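Local coordinates for protein bacterioferritin (Rhodobacter capsulatus, PDB 1JGC) that binds one heme b per subunit pair and probably oxidises Fe(2+) with dioxygen, storing the ferric product as mineral inside a hollow 24-subunit shell, at residues A5-F10 with L63-H68; E18-S23 with Q72-L77. One frame throughout, in Å; residues are numbered along the deposited sequence.

In the fold
Both contacts use helix 5-34, the first long helix of the ferritin four-helix bundle, and their centres lie about 19 Å apart. In contact 1 (5-10 with 63-68) the start of that helix packs against the turn that ends helix 38-64, in a largely buried patch held by apolar side chains resting on each other and on the turn's backbone, without a hydrogen bond between the two segments. Contact 2 (18-23 with 72-77) lies nearer mid-bundle, where the loop leading toward helix 83-111 passes over the same helix. It is larger, only partly buried and chemically mixed: leucines fill it, while a threonine hydroxyl takes a hydrogen bond from the loop. Contact 2 borders the heme; contact 1 is away from the iron and heme sites.

Contact 1 (A5-F10 with L63-H68); sequences AKVIEF and LFLEGH
Ile8 reaches with its outermost methyl across to the turn that follows helix 38-64. Ile8 CD1 sits 3.5 Å from Leu65 O and 3.7 Å from Gly67 CA, so it rests on backbone as much as on side chain. The side chain gets there extended, CG1 anti to the carbonyl carbon (chi1 -66°) and CD1 carried outward by a chi2 of -178°. Its other branch, Ile8 CG2, faces Gly67 CA at 4.1 Å. Ile8 and Leu65 run past one another in opposite directions, with Ile8 CD1 4.1 Å from Leu65 CB. One residue earlier on helix 5-34, Val7 offers CG1 to Leu65 CD1 at 4.0 Å, the two side chains crossing at about a right angle. Gly67 puts no side chain in the way, and its CA comes within 6.2 Å of Ile8 CA. The turn itself is a Schellman motif closing the second long helix of the ferritin bundle: Glu66 is the C-prime residue with a positive phi of 62°, its N bonded to Leu63 O at 2.8 Å, while Gly67 N bonds to a carbonyl further back in the helix. This curl places Leu65 CB and Gly67 CA together before Ile8. Farther out, Tyr107 and Cys108 of helix 83-111 pack on Val7, and Asp113 and Ser116 touch both Val7 and Leu65. N-terminal residues bond to the turn: Met1 N to Glu66 OE2, and the backbone of Gly3 to that of Leu65. His68 O takes a hydrogen bond from Asn12 ND2, farther along helix 5-34.

Contact 2 (E18-S23 with Q72-L77); sequences ELTAIS and QKLDPL
Leu74 leans from the loop onto helix 5-34, and each step of its side chain meets a different part of Leu19, Thr20 or Ser23. Leu74 CB lies 3.5 Å from Thr20 OG1. Beyond CG, placed anti to the carbonyl carbon (chi1 -51°), the branches part: CD2 packs against Leu19 CB, the two leucines crossing at about a right angle, while Leu74 CD1 lies 3.8 Å from both Leu19 O and Ser23 OG. Beside it, Asp75 N donates to Thr20 OG1 (2.7 Å, 146° at the hydrogen), and the same hydroxyl is bonded to Arg16 O one turn back, so it links loop to helix. Thr20 CG2 faces Asp75 O at 3.5 Å, and Leu77 CD2 comes to 3.6 Å from Thr20 O. A valine at Thr20 would probably leave Asp75 N without its acceptor and the loop less firmly fixed to the helix. Gln72 exchanges reciprocal bonds with Asp75 O and Leu77 N of a neighbouring subunit, and Leu19 also borders the heme. The arrangement is that of the long crossover loop of the ferritin fold, which joins helix 38-64 to helix 83-111, running along the bundle at a subunit interface.

Contact 1 (A5-F10 with L63-H68)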
ATOM      1  N   ALA A   5     -53.503  16.259 -27.504  1.00 30.80           N
ATOM      2  CA  ALA A   5     -54.178  16.837 -26.350  1.00 30.50           C
ATOM      3  C   ALA A   5     -54.668  15.810 -25.331  1.00 30.07           C
ATOM      4  O   ALA A   5     -54.508  16.012 -24.127  1.00 30.15           O
ATOM      5  CB  ALA A   5     -55.354  17.713 -26.802  1.00 28.73           C
ATOM      6  N   LYS A   6     -55.261  14.713 -25.787  1.00 28.91           N
ATOM      7  CA  LYS A   6     -55.761  13.744 -24.819  1.00 28.97           C
ATOM      8  C   LYS A   6     -54.669  12.922 -24.132  1.00 28.09           C
ATOM      9  O   LYS A   6     -54.872  12.410 -23.037  1.00 27.15           O
ATOM     10  CB  LYS A   6     -56.795  12.810 -25.452  1.00 30.14           C
ATOM     11  CG  LYS A   6     -57.626  12.119 -24.388  1.00 33.49           C
ATOM     12  CD  LYS A   6     -58.781  11.306 -24.946  1.00 37.21           C
ATOM     13  CE  LYS A   6     -59.580  10.682 -23.791  1.00 40.55           C
ATOM     14  NZ  LYS A   6     -60.717   9.789 -24.233  1.00 42.44           N
ATOM     15  N   VAL A   7     -53.517  12.778 -24.772  1.00 27.94           N
ATOM     16  CA  VAL A   7     -52.431  12.034 -24.155  1.00 27.13           C
ATOM     17  C   VAL A   7     -51.961  12.886 -22.980  1.00 26.94           C
ATOM     18  O   VAL A   7     -51.673  12.383 -21.896  1.00 27.12           O
ATOM     19  CB  VAL A   7     -51.258  11.812 -25.142  1.00 27.46           C
ATOM     20  CG1 VAL A   7     -50.031  11.309 -24.392  1.00 26.68           C
ATOM     21  CG2 VAL A   7     -51.663  10.794 -26.209  1.00 26.70           C
ATOM     22  N   ILE A   8     -51.908  14.190 -23.201  1.00 25.77           N
ATOM     23  CA  ILE A   8     -51.481  15.115 -22.172  1.00 25.80           C
ATOM     24  C   ILE A   8     -52.460  15.076 -21.000  1.00 27.52           C
ATOM     25  O   ILE A   8     -52.066  15.193 -19.841  1.00 29.11           O
ATOM     26  CB  ILE A   8     -51.373  16.538 -22.758  1.00 24.51           C
ATOM     27  CG1 ILE A   8     -50.245  16.555 -23.800  1.00 24.23           C
ATOM     28  CG2 ILE A   8     -51.145  17.560 -21.656  1.00 22.38           C
ATOM     29  CD1 ILE A   8     -49.972  17.896 -24.428  1.00 22.54           C
ATOM     30  N   GLU A   9     -53.739  14.898 -21.298  1.00 28.13           N
ATOM     31  CA  GLU A   9     -54.746  14.828 -20.252  1.00 28.58           C
ATOM     32  C   GLU A   9     -54.477  13.591 -19.403  1.00 27.59           C
ATOM     33  O   GLU A   9     -54.495  13.647 -18.172  1.00 26.51           O
ATOM     34  CB  GLU A   9     -56.138  14.730 -20.868  1.00 31.01           C
ATOM     35  CG  GLU A   9     -56.993  15.964 -20.699  1.00 35.73           C
ATOM     36  CD  GLU A   9     -58.250  15.912 -21.561  1.00 39.89           C
ATOM     37  OE1 GLU A   9     -59.051  14.941 -21.434  1.00 42.23           O
ATOM     38  OE2 GLU A   9     -58.428  16.845 -22.373  1.00 40.46           O
ATOM     39  N   PHE A  10     -54.236  12.468 -20.075  1.00 26.24           N
ATOM     40  CA  PHE A  10     -53.957  11.220 -19.385  1.00 25.26           C
ATOM     41  C   PHE A  10     -52.703  11.346 -18.524  1.00 25.79           C
ATOM     42  O   PHE A  10     -52.696  10.901 -17.375  1.00 26.21           O
ATOM     43  CB  PHE A  10     -53.796  10.083 -20.393  1.00 24.43           C
ATOM     44  CG  PHE A  10     -55.080   9.351 -20.696  1.00 24.72           C
ATOM     45  CD1 PHE A  10     -55.791   8.723 -19.676  1.00 23.50           C
ATOM     46  CD2 PHE A  10     -55.561   9.260 -22.003  1.00 24.23           C
ATOM     47  CE1 PHE A  10     -56.967   8.010 -19.952  1.00 24.31           C
ATOM     48  CE2 PHE A  10     -56.730   8.552 -22.288  1.00 24.52           C
ATOM     49  CZ  PHE A  10     -57.435   7.924 -21.259  1.00 23.54           C
ATOM     50  N   LEU A  63     -44.010  18.285 -20.490  1.00 21.89           N
ATOM     51  CA  LEU A  63     -43.394  19.498 -21.012  1.00 21.68           C
ATOM     52  C   LEU A  63     -42.888  19.281 -22.431  1.00 21.95           C
ATOM     53  O   LEU A  63     -43.032  20.145 -23.283  1.00 22.36           O
ATOM     54  CB  LEU A  63     -42.249  19.946 -20.107  1.00 19.35           C
ATOM     55  CG  LEU A  63     -42.661  20.544 -18.762  1.00 19.05           C
ATOM     56  CD1 LEU A  63     -41.419  20.853 -17.944  1.00 17.63           C
ATOM     57  CD2 LEU A  63     -43.476  21.800 -18.994  1.00 15.35           C
ATOM     58  N   PHE A  64     -42.297  18.122 -22.684  1.00 22.33           N
ATOM     59  CA  PHE A  64     -41.795  17.825 -24.013  1.00 23.42           C
ATOM     60  C   PHE A  64     -42.924  17.855 -25.042  1.00 24.29           C
ATOM     61  O   PHE A  64     -42.733  18.336 -26.154  1.00 25.41           O
ATOM     62  CB  PHE A  64     -41.127  16.454 -24.029  1.00 23.34           C
ATOM     63  CG  PHE A  64     -40.733  15.998 -25.396  1.00 24.15           C
ATOM     64  CD1 PHE A  64     -39.793  16.701 -26.132  1.00 25.09           C
ATOM     65  CD2 PHE A  64     -41.317  14.869 -25.960  1.00 24.74           C
ATOM     66  CE1 PHE A  64     -39.440  16.283 -27.417  1.00 24.50           C
ATOM     67  CE2 PHE A  64     -40.973  14.449 -27.235  1.00 24.41           C
ATOM     68  CZ  PHE A  64     -40.031  15.158 -27.967  1.00 23.76           C
ATOM     69  N   LEU A  65     -44.091  17.323 -24.672  1.00 24.40           N
ATOM     70  CA  LEU A  65     -45.252  17.305 -25.557  1.00 24.39           C
ATOM     71  C   LEU A  65     -45.912  18.669 -25.561  1.00 25.44           C
ATOM     72  O   LEU A  65     -47.016  18.831 -26.068  1.00 27.21           O
ATOM     73  CB  LEU A  65     -46.268  16.252 -25.110  1.00 22.87           C
ATOM     74  CG  LEU A  65     -45.824  14.784 -25.221  1.00 23.66           C
ATOM     75  CD1 LEU A  65     -46.956  13.858 -24.797  1.00 19.32           C
ATOM     76  CD2 LEU A  65     -45.390  14.485 -26.653  1.00 20.34           C
ATOM     77  N   GLU A  66     -45.224  19.643 -24.978  1.00 26.67           N
ATOM     78  CA  GLU A  66     -45.695  21.019 -24.908  1.00 27.51           C
ATOM     79  C   GLU A  66     -46.996  21.245 -24.152  1.00 28.22           C
ATOM     80  O   GLU A  66     -47.741  22.179 -24.448  1.00 28.60           O
ATOM     81  CB  GLU A  66     -45.782  21.602 -26.317  1.00 27.54           C
ATOM     82  CG  GLU A  66     -44.401  21.796 -26.941  1.00 31.58           C
ATOM     83  CD  GLU A  66     -44.436  22.114 -28.420  1.00 33.08           C
ATOM     84  OE1 GLU A  66     -45.257  22.963 -28.838  1.00 34.82           O
ATOM     85  OE2 GLU A  66     -43.627  21.517 -29.163  1.00 34.54           O
ATOM     86  N   GLY A  67     -47.256  20.395 -23.165  1.00 28.36           N
ATOM     87  CA  GLY A  67     -48.447  20.547 -22.351  1.00 28.41           C
ATOM     88  C   GLY A  67     -48.040  21.260 -21.074  1.00 29.09           C
ATOM     89  O   GLY A  67     -46.887  21.669 -20.930  1.00 29.20           O
ATOM     90  N   HIS A  68     -48.968  21.427 -20.142  1.00 29.81           N
ATOM     91  CA  HIS A  68     -48.644  22.095 -18.886  1.00 30.66           C
ATOM     92  C   HIS A  68     -48.911  21.165 -17.715  1.00 29.56           C
ATOM     93  O   HIS A  68     -50.047  20.761 -17.480  1.00 28.13           O
ATOM     94  CB  HIS A  68     -49.466  23.371 -18.749  1.00 33.12           C
ATOM     95  CG  HIS A  68     -49.151  24.386 -19.800  1.00 37.39           C
ATOM     96  ND1 HIS A  68     -48.030  25.193 -19.743  1.00 39.59           N
ATOM     97  CD2 HIS A  68     -49.769  24.679 -20.970  1.00 37.92           C
ATOM     98  CE1 HIS A  68     -47.975  25.940 -20.835  1.00 40.44           C
ATOM     99  NE2 HIS A  68     -49.017  25.647 -21.596  1.00 40.10           N
TER

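Contact 2 (E18-S23 with Q72-L77)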
ATOM      1  N   GLU A  18     -50.023   9.935  -9.031  0.50 22.06           N
ATOM      2  CA  GLU A  18     -48.716   9.761  -8.399  0.50 21.74           C
ATOM      3  C   GLU A  18     -48.487  10.711  -7.226  0.50 21.32           C
ATOM      4  O   GLU A  18     -47.989  10.292  -6.181  0.50 21.13           O
ATOM      5  CB  GLU A  18     -47.593   9.931  -9.425  0.50 22.89           C
ATOM      6  CG  GLU A  18     -47.586   8.900 -10.554  0.50 25.77           C
ATOM      7  CD  GLU A  18     -47.491   7.461 -10.065  0.50 27.57           C
ATOM      8  OE1 GLU A  18     -48.434   6.993  -9.390  0.50 29.96           O
ATOM      9  OE2 GLU A  18     -46.476   6.789 -10.360  0.50 28.80           O
ATOM     10  N   LEU A  19     -48.841  11.984  -7.388  1.00 20.85           N
ATOM     11  CA  LEU A  19     -48.672  12.951  -6.307  1.00 19.86           C
ATOM     12  C   LEU A  19     -49.467  12.465  -5.104  1.00 20.03           C
ATOM     13  O   LEU A  19     -49.076  12.693  -3.966  1.00 20.82           O
ATOM     14  CB  LEU A  19     -49.180  14.332  -6.715  1.00 19.32           C
ATOM     15  CG  LEU A  19     -48.439  15.080  -7.822  1.00 19.25           C
ATOM     16  CD1 LEU A  19     -49.164  16.384  -8.131  1.00 17.60           C
ATOM     17  CD2 LEU A  19     -47.014  15.355  -7.389  1.00 18.33           C
ATOM     18  N   THR A  20     -50.586  11.792  -5.364  1.00 19.77           N
ATOM     19  CA  THR A  20     -51.433  11.283  -4.297  1.00 20.01           C
ATOM     20  C   THR A  20     -50.704  10.147  -3.590  1.00 19.95           C
ATOM     21  O   THR A  20     -50.619  10.119  -2.360  1.00 20.91           O
ATOM     22  CB  THR A  20     -52.792  10.760  -4.843  1.00 21.42           C
ATOM     23  OG1 THR A  20     -53.460  11.809  -5.554  1.00 21.71           O
ATOM     24  CG2 THR A  20     -53.684  10.304  -3.711  1.00 19.00           C
ATOM     25  N   ALA A  21     -50.173   9.213  -4.370  1.00 18.46           N
ATOM     26  CA  ALA A  21     -49.438   8.085  -3.810  1.00 19.07           C
ATOM     27  C   ALA A  21     -48.236   8.567  -2.980  1.00 19.16           C
ATOM     28  O   ALA A  21     -47.979   8.061  -1.891  1.00 19.34           O
ATOM     29  CB  ALA A  21     -48.967   7.157  -4.929  1.00 17.91           C
ATOM     30  N   ILE A  22     -47.504   9.548  -3.493  1.00 17.98           N
ATOM     31  CA  ILE A  22     -46.354  10.066  -2.771  1.00 18.22           C
ATOM     32  C   ILE A  22     -46.739  10.479  -1.359  1.00 19.23           C
ATOM     33  O   ILE A  22     -46.118  10.055  -0.391  1.00 20.38           O
ATOM     34  CB  ILE A  22     -45.744  11.288  -3.489  1.00 16.68           C
ATOM     35  CG1 ILE A  22     -45.145  10.860  -4.825  1.00 14.63           C
ATOM     36  CG2 ILE A  22     -44.691  11.939  -2.611  1.00 17.01           C
ATOM     37  CD1 ILE A  22     -44.662  12.013  -5.654  1.00 15.35           C
ATOM     38  N   SER A  23     -47.765  11.309  -1.236  1.00 20.16           N
ATOM     39  CA  SER A  23     -48.179  11.768   0.076  1.00 21.24           C
ATOM     40  C   SER A  23     -48.775  10.667   0.934  1.00 21.60           C
ATOM     41  O   SER A  23     -48.579  10.658   2.150  1.00 21.62           O
ATOM     42  CB  SER A  23     -49.173  12.911  -0.058  1.00 22.76           C
ATOM     43  OG  SER A  23     -48.538  14.039  -0.624  1.00 22.07           O
ATOM     44  N   GLN A  72     -51.477  20.966  -8.915  1.00 27.15           N
ATOM     45  CA  GLN A  72     -52.279  21.719  -7.956  1.00 27.88           C
ATOM     46  C   GLN A  72     -53.166  20.886  -7.028  1.00 28.07           C
ATOM     47  O   GLN A  72     -53.469  21.319  -5.917  1.00 28.91           O
ATOM     48  CB  GLN A  72     -53.151  22.742  -8.687  1.00 27.02           C
ATOM     49  CG  GLN A  72     -53.909  23.677  -7.755  1.00 25.46           C
ATOM     50  CD  GLN A  72     -52.994  24.664  -7.066  1.00 25.69           C
ATOM     51  OE1 GLN A  72     -52.435  25.565  -7.700  1.00 25.37           O
ATOM     52  NE2 GLN A  72     -52.823  24.492  -5.764  1.00 25.36           N
ATOM     53  N   LYS A  73     -53.567  19.694  -7.463  1.00 27.54           N
ATOM     54  CA  LYS A  73     -54.452  18.878  -6.642  1.00 27.85           C
ATOM     55  C   LYS A  73     -54.082  17.410  -6.577  1.00 27.51           C
ATOM     56  O   LYS A  73     -53.351  16.909  -7.429  1.00 27.99           O
ATOM     57  CB  LYS A  73     -55.882  19.000  -7.168  1.00 29.21           C
ATOM     58  CG  LYS A  73     -56.349  20.437  -7.295  1.00 32.44           C
ATOM     59  CD  LYS A  73     -57.827  20.529  -7.600  1.00 34.85           C
ATOM     60  CE  LYS A  73     -58.271  21.981  -7.641  1.00 37.76           C
ATOM     61  NZ  LYS A  73     -59.748  22.098  -7.881  1.00 39.77           N
ATOM     62  N   LEU A  74     -54.591  16.724  -5.556  1.00 26.82           N
ATOM     63  CA  LEU A  74     -54.350  15.291  -5.403  1.00 25.81           C
ATOM     64  C   LEU A  74     -55.704  14.605  -5.372  1.00 25.13           C
ATOM     65  O   LEU A  74     -56.709  15.228  -5.065  1.00 24.83           O
ATOM     66  CB  LEU A  74     -53.641  14.964  -4.087  1.00 25.27           C
ATOM     67  CG  LEU A  74     -52.365  15.661  -3.610  1.00 26.35           C
ATOM     68  CD1 LEU A  74     -51.775  14.835  -2.475  1.00 24.58           C
ATOM     69  CD2 LEU A  74     -51.358  15.798  -4.726  1.00 25.42           C
ATOM     70  N   ASP A  75     -55.734  13.325  -5.715  1.00 25.30           N
ATOM     71  CA  ASP A  75     -56.973  12.572  -5.638  1.00 24.95           C
ATOM     72  C   ASP A  75     -57.168  12.303  -4.137  1.00 25.80           C
ATOM     73  O   ASP A  75     -56.286  12.617  -3.327  1.00 25.75           O
ATOM     74  CB  ASP A  75     -56.854  11.273  -6.431  1.00 24.66           C
ATOM     75  CG  ASP A  75     -56.759  11.524  -7.931  1.00 26.59           C
ATOM     76  OD1 ASP A  75     -57.480  12.424  -8.420  1.00 26.22           O
ATOM     77  OD2 ASP A  75     -55.986  10.827  -8.623  1.00 26.11           O
ATOM     78  N   PRO A  76     -58.322  11.748  -3.738  1.00 25.44           N
ATOM     79  CA  PRO A  76     -58.534  11.491  -2.309  1.00 24.98           C
ATOM     80  C   PRO A  76     -57.489  10.578  -1.674  1.00 25.15           C
ATOM     81  O   PRO A  76     -57.176   9.518  -2.209  1.00 25.71           O
ATOM     82  CB  PRO A  76     -59.929  10.884  -2.278  1.00 25.47           C
ATOM     83  CG  PRO A  76     -60.609  11.596  -3.421  1.00 26.06           C
ATOM     84  CD  PRO A  76     -59.557  11.511  -4.501  1.00 25.32           C
ATOM     85  N   LEU A  77     -56.946  11.006  -0.539  1.00 23.99           N
ATOM     86  CA  LEU A  77     -55.947  10.230   0.184  1.00 23.93           C
ATOM     87  C   LEU A  77     -56.617   9.118   0.990  1.00 24.85           C
ATOM     88  O   LEU A  77     -57.766   9.249   1.398  1.00 26.20           O
ATOM     89  CB  LEU A  77     -55.180  11.136   1.143  1.00 22.30           C
ATOM     90  CG  LEU A  77     -54.171  12.114   0.551  1.00 22.17           C
ATOM     91  CD1 LEU A  77     -53.769  13.162   1.585  1.00 19.36           C
ATOM     92  CD2 LEU A  77     -52.962  11.326   0.062  1.00 21.61           C
TER